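Local coordinates for dihydrodipicolinate synthase family protein (Sinorhizobium meliloti, PDB 4DNH) that is of unknown function but folds as a TIM barrel and may be an enzyme related to dihydrodipicolinate synthase, at residues A40-A45 against L65-R70; H189-M194 against K230-S235; L234-E239 against D257-E262. All blocks are in the same frame, centred on the assembly; numbering follows the deposited sequence.

Contact 1. Residues A40-A45 against L65-R70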
# COMPACT_ATOMS: atom_id res chain seq x y z
N ALA A 40 1.88 -1.33 3.08
CA ALA A 40 0.67 -0.53 3.25
C ALA A 40 -0.46 -1.52 3.54
O ALA A 40 -0.81 -2.33 2.68
CB ALA A 40 0.38 0.28 2.00
N ALA A 41 -1.02 -1.47 4.75
CA ALA A 41 -1.85 -2.57 5.21
C ALA A 41 -3.34 -2.30 5.01
O ALA A 41 -3.82 -1.17 5.17
CB ALA A 41 -1.56 -2.86 6.67
N HIS A 42 -4.07 -3.37 4.69
CA HIS A 42 -5.50 -3.30 4.38
C HIS A 42 -6.31 -3.27 5.65
O HIS A 42 -5.78 -3.48 6.75
CB HIS A 42 -5.90 -4.49 3.53
CG HIS A 42 -5.88 -5.80 4.27
ND1 HIS A 42 -4.75 -6.48 4.50
CD2 HIS A 42 -6.91 -6.54 4.86
CE1 HIS A 42 -5.03 -7.60 5.18
NE2 HIS A 42 -6.35 -7.63 5.41
N VAL A 43 -7.62 -3.03 5.50
CA VAL A 43 -8.58 -3.00 6.61
C VAL A 43 -9.56 -4.17 6.54
O VAL A 43 -10.10 -4.46 5.49
CB VAL A 43 -9.39 -1.69 6.60
CG1 VAL A 43 -10.51 -1.74 7.64
CG2 VAL A 43 -8.47 -0.52 6.90
N VAL A 44 -9.79 -4.83 7.67
CA VAL A 44 -10.82 -5.85 7.77
C VAL A 44 -12.17 -5.24 8.16
O VAL A 44 -12.32 -4.64 9.26
CB VAL A 44 -10.45 -6.95 8.79
CG1 VAL A 44 -11.48 -8.09 8.77
CG2 VAL A 44 -9.05 -7.46 8.47
N ALA A 45 -13.16 -5.38 7.27
CA ALA A 45 -14.52 -4.94 7.60
C ALA A 45 -15.22 -5.86 8.60
O ALA A 45 -14.89 -7.04 8.73
CB ALA A 45 -15.36 -4.78 6.33
N LEU A 65 -6.11 -5.05 13.50
CA LEU A 65 -4.87 -4.91 14.27
C LEU A 65 -4.04 -6.20 14.31
O LEU A 65 -2.82 -6.14 14.27
CB LEU A 65 -5.12 -4.39 15.68
CG LEU A 65 -5.93 -3.10 15.81
CD1 LEU A 65 -6.39 -2.90 17.26
CD2 LEU A 65 -5.15 -1.90 15.29
N ALA A 66 -4.70 -7.35 14.34
CA ALA A 66 -3.97 -8.62 14.25
C ALA A 66 -3.08 -8.66 13.02
O ALA A 66 -1.99 -9.23 13.04
CB ALA A 66 -4.90 -9.81 14.27
N PHE A 67 -3.52 -8.02 11.94
CA PHE A 67 -2.71 -8.01 10.72
C PHE A 67 -1.48 -7.08 10.80
O PHE A 67 -0.44 -7.39 10.25
CB PHE A 67 -3.57 -7.71 9.50
CG PHE A 67 -2.83 -7.84 8.22
CD1 PHE A 67 -2.56 -9.10 7.67
CD2 PHE A 67 -2.38 -6.70 7.54
CE1 PHE A 67 -1.87 -9.23 6.48
CE2 PHE A 67 -1.69 -6.83 6.35
CZ PHE A 67 -1.43 -8.09 5.82
N ARG A 68 -1.60 -5.94 11.47
CA ARG A 68 -0.41 -5.16 11.82
C ARG A 68 0.64 -5.98 12.60
O ARG A 68 1.84 -5.88 12.33
CB ARG A 68 -0.80 -3.90 12.58
CG ARG A 68 -1.30 -2.78 11.69
CD ARG A 68 -2.79 -2.86 11.45
NE ARG A 68 -3.20 -2.01 10.32
CZ ARG A 68 -3.96 -2.38 9.30
NH1 ARG A 68 -4.45 -3.63 9.24
NH2 ARG A 68 -4.23 -1.50 8.32
N HIS A 69 0.19 -6.80 13.55
CA HIS A 69 1.12 -7.63 14.34
C HIS A 69 1.81 -8.67 13.49
O HIS A 69 3.01 -8.94 13.67
CB HIS A 69 0.45 -8.27 15.55
CG HIS A 69 0.10 -7.29 16.65
ND1 HIS A 69 1.02 -6.82 17.52
CD2 HIS A 69 -1.11 -6.69 16.99
CE1 HIS A 69 0.43 -5.97 18.38
NE2 HIS A 69 -0.87 -5.89 18.05
N ARG A 70 1.06 -9.25 12.56
CA ARG A 70 1.62 -10.18 11.58
C ARG A 70 2.75 -9.50 10.80
O ARG A 70 3.81 -10.12 10.56
CB ARG A 70 0.54 -10.67 10.61
CG ARG A 70 0.94 -11.81 9.69
CD ARG A 70 -0.21 -12.12 8.74
NE ARG A 70 0.17 -12.72 7.45
CZ ARG A 70 0.46 -14.01 7.28
NH1 ARG A 70 0.44 -14.86 8.32
NH2 ARG A 70 0.78 -14.46 6.06
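His42 and Phe67 are brought together by their first torsions: at chi1 70° the imidazole of His42 is tucked between its own backbone N and carbonyl carbon, whereas CG of Phe67 swings anti to the backbone N (chi1 -173°), and the two side chains cross at about a right angle. An edge-to-face pair results, with ring centroids 4.4 Å apart and planes inclined at 58°. CE1 of His42 stands over the centre of the phenyl ring, and His42 ND1 comes within 3.6 Å of Phe67 CE2. A T-shaped approach suits these rings, since the C-H edge of an imidazole is slightly positive and the face of a phenyl is rich in electrons. The hydrogen bond from ND1 to Asp280 probably helps to fix the rotation of the imidazole.

Arg68 reaches the same loop by bending its chain at chi2. Its two terminal nitrogens grip one backbone oxygen end-on, NH1 at 2.8 Å and NH2 at 3.0 Å from His42 O. That oxygen lies in the guanidinium plane; seen from the carbonyl, NH1 arrives almost straight along the C=O direction while NH2 comes from above the carbonyl plane. Ala41 fills the corner between the two side chains. Its methyl CB lies over one guanidinium face, 3.4 Å from Arg68 NH2, and at the phenyl edge, 4.0 Å from Phe67 CE2, a position that suits a small apolar group.

Arg68 NE also forms a salt bridge with Glu80, and NH1 bonds Thr64 O, so the arginine links the loop after strand 37-40 to the last residue of strand 77-80 and to its own helix 61-73. Helix 93-108 packs on Arg68 through Ser103, and Val328 and Ala331 of helix 323-333 pack on His42.

Contact 2. Residues H189-M194 against K230-S235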
# COMPACT_ATOMS: atom_id res chain seq x y z
N HIS A 189 4.17 11.45 -0.37
CA HIS A 189 3.54 10.50 -1.25
C HIS A 189 3.02 11.14 -2.52
O HIS A 189 2.15 12.02 -2.49
CB HIS A 189 2.46 9.76 -0.50
CG HIS A 189 1.85 8.63 -1.27
ND1 HIS A 189 0.66 8.12 -0.95
CD2 HIS A 189 2.31 7.93 -2.38
CE1 HIS A 189 0.36 7.13 -1.81
NE2 HIS A 189 1.38 7.01 -2.68
N TRP A 190 3.59 10.70 -3.64
CA TRP A 190 3.10 11.03 -4.97
C TRP A 190 2.29 9.87 -5.49
O TRP A 190 2.84 8.88 -5.98
CB TRP A 190 4.27 11.33 -5.88
CG TRP A 190 3.86 11.87 -7.22
CD1 TRP A 190 2.56 12.05 -7.70
CD2 TRP A 190 4.73 12.29 -8.32
NE1 TRP A 190 2.58 12.54 -8.97
CE2 TRP A 190 3.85 12.71 -9.40
CE3 TRP A 190 6.11 12.37 -8.50
CZ2 TRP A 190 4.35 13.19 -10.62
CZ3 TRP A 190 6.60 12.85 -9.72
CH2 TRP A 190 5.74 13.24 -10.75
N LEU A 191 0.97 9.98 -5.35
CA LEU A 191 0.01 8.96 -5.75
C LEU A 191 -0.50 9.25 -7.16
O LEU A 191 -1.07 10.31 -7.39
CB LEU A 191 -1.16 8.98 -4.75
CG LEU A 191 -2.30 7.95 -4.72
CD1 LEU A 191 -1.78 6.52 -4.58
CD2 LEU A 191 -3.25 8.27 -3.58
N GLY A 192 -0.30 8.32 -8.10
CA GLY A 192 -0.74 8.51 -9.49
C GLY A 192 -2.25 8.42 -9.74
O GLY A 192 -2.99 7.91 -8.90
N GLU A 193 -2.69 8.92 -10.89
CA GLU A 193 -4.12 9.00 -11.24
C GLU A 193 -4.84 7.66 -11.45
O GLU A 193 -6.07 7.60 -11.44
CB GLU A 193 -4.40 9.95 -12.43
CG GLU A 193 -3.41 9.90 -13.58
CD GLU A 193 -2.27 10.89 -13.41
OE1 GLU A 193 -1.13 10.44 -13.15
OE2 GLU A 193 -2.51 12.12 -13.52
N MSE A 194 -4.07 6.60 -11.66
CA MSE A 194 -4.68 5.27 -11.82
C MSE A 194 -5.16 4.78 -10.48
O MSE A 194 -6.10 3.97 -10.41
CB MSE A 194 -3.72 4.30 -12.48
CG MSE A 194 -2.53 5.10 -12.98
SE MSE A 194 -1.12 5.05 -11.60
CE MSE A 194 -0.13 3.88 -12.84
N LYS A 230 7.54 8.42 -1.66
CA LYS A 230 6.93 7.23 -2.25
C LYS A 230 6.28 7.62 -3.57
O LYS A 230 5.39 8.47 -3.61
CB LYS A 230 5.87 6.62 -1.33
CG LYS A 230 5.06 5.51 -1.99
CD LYS A 230 3.89 5.04 -1.13
CE LYS A 230 3.02 4.07 -1.91
NZ LYS A 230 1.89 3.46 -1.15
N ILE A 231 6.72 6.97 -4.64
CA ILE A 231 6.15 7.24 -5.93
C ILE A 231 5.28 6.06 -6.36
O ILE A 231 5.72 4.89 -6.30
CB ILE A 231 7.24 7.66 -6.96
CG1 ILE A 231 6.60 8.34 -8.16
CG2 ILE A 231 8.14 6.48 -7.35
CD1 ILE A 231 7.57 9.06 -9.08
N SER A 232 4.05 6.38 -6.75
CA SER A 232 3.03 5.41 -7.16
C SER A 232 2.48 5.78 -8.53
O SER A 232 1.30 6.08 -8.68
CB SER A 232 1.90 5.39 -6.15
OG SER A 232 2.28 4.72 -4.97
N LEU A 233 3.37 5.79 -9.52
CA LEU A 233 3.03 6.15 -10.89
C LEU A 233 3.10 4.93 -11.79
O LEU A 233 2.73 5.00 -12.96
CB LEU A 233 4.03 7.17 -11.41
CG LEU A 233 4.12 8.54 -10.75
CD1 LEU A 233 4.96 9.43 -11.65
CD2 LEU A 233 2.74 9.14 -10.54
N LEU A 234 3.60 3.82 -11.25
CA LEU A 234 3.84 2.59 -12.00
C LEU A 234 4.59 2.80 -13.33
O LEU A 234 4.33 2.12 -14.33
CB LEU A 234 2.54 1.80 -12.21
CG LEU A 234 1.68 1.44 -11.00
CD1 LEU A 234 0.62 0.45 -11.45
CD2 LEU A 234 2.49 0.85 -9.85
N SER A 235 5.52 3.76 -13.32
CA SER A 235 6.38 4.05 -14.45
C SER A 235 7.79 3.86 -13.93
O SER A 235 8.37 4.76 -13.32
CB SER A 235 6.16 5.50 -14.92
OG SER A 235 6.40 5.65 -16.32
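Trp190 and Lys230 start a ladder of parallel backbone bonds that is the tight part of this contact. Trp190 N donates to Lys230 O at 2.9 Å, Ser232 N to Trp190 O at 2.9 Å, and Gly192 N, just past its own strand, bonds Ser232 O at 2.8 Å, from above the carbonyl plane. The axes of the two strands run within 1° of each other. Gly192 suits its place because it has no CB to collide with Ser232 O, and Leu233 CD2 can come up to its CA.

On the Trp190 side of the sheet the packing is apolar and dense. CD2 of Leu233 sits over the five-membered ring, 3.9 Å from its centroid, a CH-pi contact, while CD1 of Ile231 meets Trp190 CE3 obliquely at 3.7 Å. Helix 208-221 packs against the same indole, as expected in a beta-alpha-beta unit. On the other side, His189 and Lys230 lie side by side. CG of Lys230 is anti to the backbone N (chi1 171°), and the extended chain carries CD over the imidazole face, 3.8 Å from the centroid, with Leu191 CB on the opposite face and Ser232 OG near the ring edge.

Toward solvent the backbone ladder gives out, and the partly exposed Met194, a selenomethionine, crosses Leu234 obliquely; both residues belong to loops beyond the strand ends.

Chemically, the two sides differ sharply. Lys230 NZ and Ser232 OG both hydrogen-bond a glycerol, probably from the crystallisation liquor, which may mark a polar pocket within the barrel. In dihydrodipicolinate synthases the Schiff-base lysine is carried by the sixth strand, as Lys230 is here, but such a role for Lys230 remains conjecture.

Contact 3. Residues L234-E239 against D257-E262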
# COMPACT_ATOMS: atom_id res chain seq x y z
N LEU A 234 3.60 3.82 -11.25
CA LEU A 234 3.84 2.59 -12.00
C LEU A 234 4.59 2.80 -13.33
O LEU A 234 4.33 2.12 -14.33
CB LEU A 234 2.54 1.80 -12.21
CG LEU A 234 1.68 1.44 -11.00
CD1 LEU A 234 0.62 0.45 -11.45
CD2 LEU A 234 2.49 0.85 -9.85
N SER A 235 5.52 3.76 -13.32
CA SER A 235 6.38 4.05 -14.45
C SER A 235 7.79 3.86 -13.93
O SER A 235 8.37 4.76 -13.32
CB SER A 235 6.16 5.50 -14.92
OG SER A 235 6.40 5.65 -16.32
N LYS A 236 8.33 2.66 -14.15
CA LYS A 236 9.63 2.26 -13.62
C LYS A 236 10.80 3.17 -14.07
O LYS A 236 11.70 3.48 -13.26
CB LYS A 236 9.87 0.78 -13.96
CG LYS A 236 11.31 0.36 -14.13
CD LYS A 236 11.38 -0.92 -14.94
CE LYS A 236 12.48 -0.82 -15.98
NZ LYS A 236 12.58 -2.06 -16.80
N GLU A 237 10.79 3.63 -15.32
CA GLU A 237 11.82 4.57 -15.77
C GLU A 237 11.76 5.89 -15.01
O GLU A 237 12.78 6.54 -14.80
CB GLU A 237 11.83 4.79 -17.30
CG GLU A 237 10.47 4.74 -17.98
CD GLU A 237 9.67 6.03 -17.92
OE1 GLU A 237 8.60 6.03 -17.27
OE2 GLU A 237 10.08 7.04 -18.52
N LYS A 238 10.56 6.29 -14.59
CA LYS A 238 10.40 7.57 -13.92
C LYS A 238 10.99 7.54 -12.50
O LYS A 238 11.52 8.56 -12.04
CB LYS A 238 8.95 8.04 -13.94
CG LYS A 238 8.58 8.78 -15.23
CD LYS A 238 7.08 8.99 -15.37
CE LYS A 238 6.69 9.33 -16.80
NZ LYS A 238 6.84 8.17 -17.71
N GLU A 239 10.92 6.38 -11.85
CA GLU A 239 11.49 6.19 -10.53
C GLU A 239 13.03 6.20 -10.55
O GLU A 239 13.68 6.86 -9.73
CB GLU A 239 10.97 4.89 -9.89
CG GLU A 239 11.32 4.75 -8.42
CD GLU A 239 10.76 3.50 -7.74
OE1 GLU A 239 9.66 3.03 -8.12
OE2 GLU A 239 11.42 2.99 -6.81
N ASP A 257 4.20 -1.45 -7.54
CA ASP A 257 3.85 -2.86 -7.35
C ASP A 257 4.02 -3.73 -8.61
O ASP A 257 3.79 -4.94 -8.57
CB ASP A 257 2.42 -3.00 -6.80
CG ASP A 257 2.21 -2.24 -5.48
OD1 ASP A 257 2.57 -2.77 -4.40
OD2 ASP A 257 1.66 -1.11 -5.52
N PHE A 258 4.41 -3.12 -9.73
CA PHE A 258 4.71 -3.87 -10.96
C PHE A 258 6.18 -4.24 -11.07
O PHE A 258 6.53 -5.23 -11.72
CB PHE A 258 4.32 -3.05 -12.19
CG PHE A 258 2.95 -3.34 -12.71
CD1 PHE A 258 1.83 -2.95 -12.00
CD2 PHE A 258 2.79 -3.99 -13.93
CE1 PHE A 258 0.56 -3.21 -12.48
CE2 PHE A 258 1.52 -4.25 -14.42
CZ PHE A 258 0.40 -3.86 -13.69
N ASN A 259 7.04 -3.46 -10.41
CA ASN A 259 8.48 -3.46 -10.64
C ASN A 259 9.38 -3.48 -9.40
O ASN A 259 10.60 -3.30 -9.52
CB ASN A 259 8.82 -2.26 -11.48
CG ASN A 259 8.23 -2.37 -12.86
OD1 ASN A 259 8.48 -3.34 -13.56
ND2 ASN A 259 7.40 -1.40 -13.24
N TYR A 260 8.77 -3.70 -8.24
CA TYR A 260 9.45 -3.69 -6.94
C TYR A 260 10.73 -4.53 -6.82
O TYR A 260 11.72 -4.07 -6.24
CB TYR A 260 8.46 -4.06 -5.83
CG TYR A 260 7.75 -5.39 -6.00
CD1 TYR A 260 6.62 -5.51 -6.82
CD2 TYR A 260 8.20 -6.54 -5.33
CE1 TYR A 260 5.97 -6.73 -6.98
CE2 TYR A 260 7.56 -7.76 -5.48
CZ TYR A 260 6.45 -7.86 -6.31
OH TYR A 260 5.81 -9.09 -6.45
N ALA A 261 10.73 -5.75 -7.34
CA ALA A 261 11.92 -6.61 -7.23
C ALA A 261 13.14 -5.96 -7.88
O ALA A 261 14.19 -5.85 -7.24
CB ALA A 261 11.66 -8.00 -7.81
N GLU A 262 12.98 -5.51 -9.13
CA GLU A 262 14.03 -4.83 -9.89
C GLU A 262 14.51 -3.57 -9.20
O GLU A 262 15.72 -3.31 -9.14
CB GLU A 262 13.55 -4.49 -11.31
CG GLU A 262 14.63 -3.86 -12.18
CD GLU A 262 14.12 -3.25 -13.49
OE1 GLU A 262 13.10 -3.75 -14.02
OE2 GLU A 262 14.75 -2.28 -13.99
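Asp257 meets Leu234 through its backbone: the methyl CD2 of Leu234 rests 3.7 Å from Asp257 N. The carboxylate has other work. OD1 accepts from the backbone N of Ile278, and OD2 bonds a glycerol, probably from the crystallisation liquor; an acidic residue suits a place where a backbone N-H and a hydroxyl both need an acceptor.

Phe258 follows and turns its side chain toward Leu234, crossing it at about a right angle. The other methyl of the leucine does the touching, with Leu234 CD1 3.7 Å from Phe258 CD1. A branched aliphatic chain thus spreads over two successive residues, one methyl on the backbone and one on the ring. Phe316 also packs on the phenylalanine.

Asn259 comes next, at the N-cap position of helix 260-265, although its side chain makes no capping bond. Its CG lies anti to the carbonyl carbon (chi1 -66°), which brings the amide against the start of Lys236, ND2 being 3.4 Å from Lys236 CB. Weak hydrogen bonds join ND2 to Asp256 and OD1 to Arg313, and these probably limit the rotation of the amide. In the eight-stranded TIM barrel, these two segments are successive beta-to-alpha connections, leading from strand 226-232 into helix 236-243 and from strand 251-254 into helix 260-265. Neighbouring helices of the outer layer therefore meet here by their first turns.

Glu262 comes back toward Lys236 from the first helical turn, where an acid would be favoured by the helix dipole. Its chain is extended, that of Lys236 bent at chi3, and the two cross at about a right angle. Lys236 NZ and Glu262 OE1 form a salt bridge whose hydrogen bond is weak at 3.3 Å; the methylenes share the approach, with Lys236 CE 3.4 Å from Glu262 OE2.

Overall arrangement
From the N terminus, contact 1 comes first: the chain leaves strand 37-40 and returns after about twenty residues, closing a loop on helix 61-73. Contact 2 opens much later and closes a beta-alpha-beta crossover, strand 186-191, helix 208-221, strand 226-232. Contact 3 begins where contact 2 ends, sharing Leu234 and Ser235, and closes the next turn of the barrel, from 234-239 to 257-262. None nests within another; the three are in series. Contacts 2 and 3 adjoin, their centres about 10 Å apart, whereas contact 1 lies on the opposite side of the chain's centre, about 22 Å and 25 Å from them between centres.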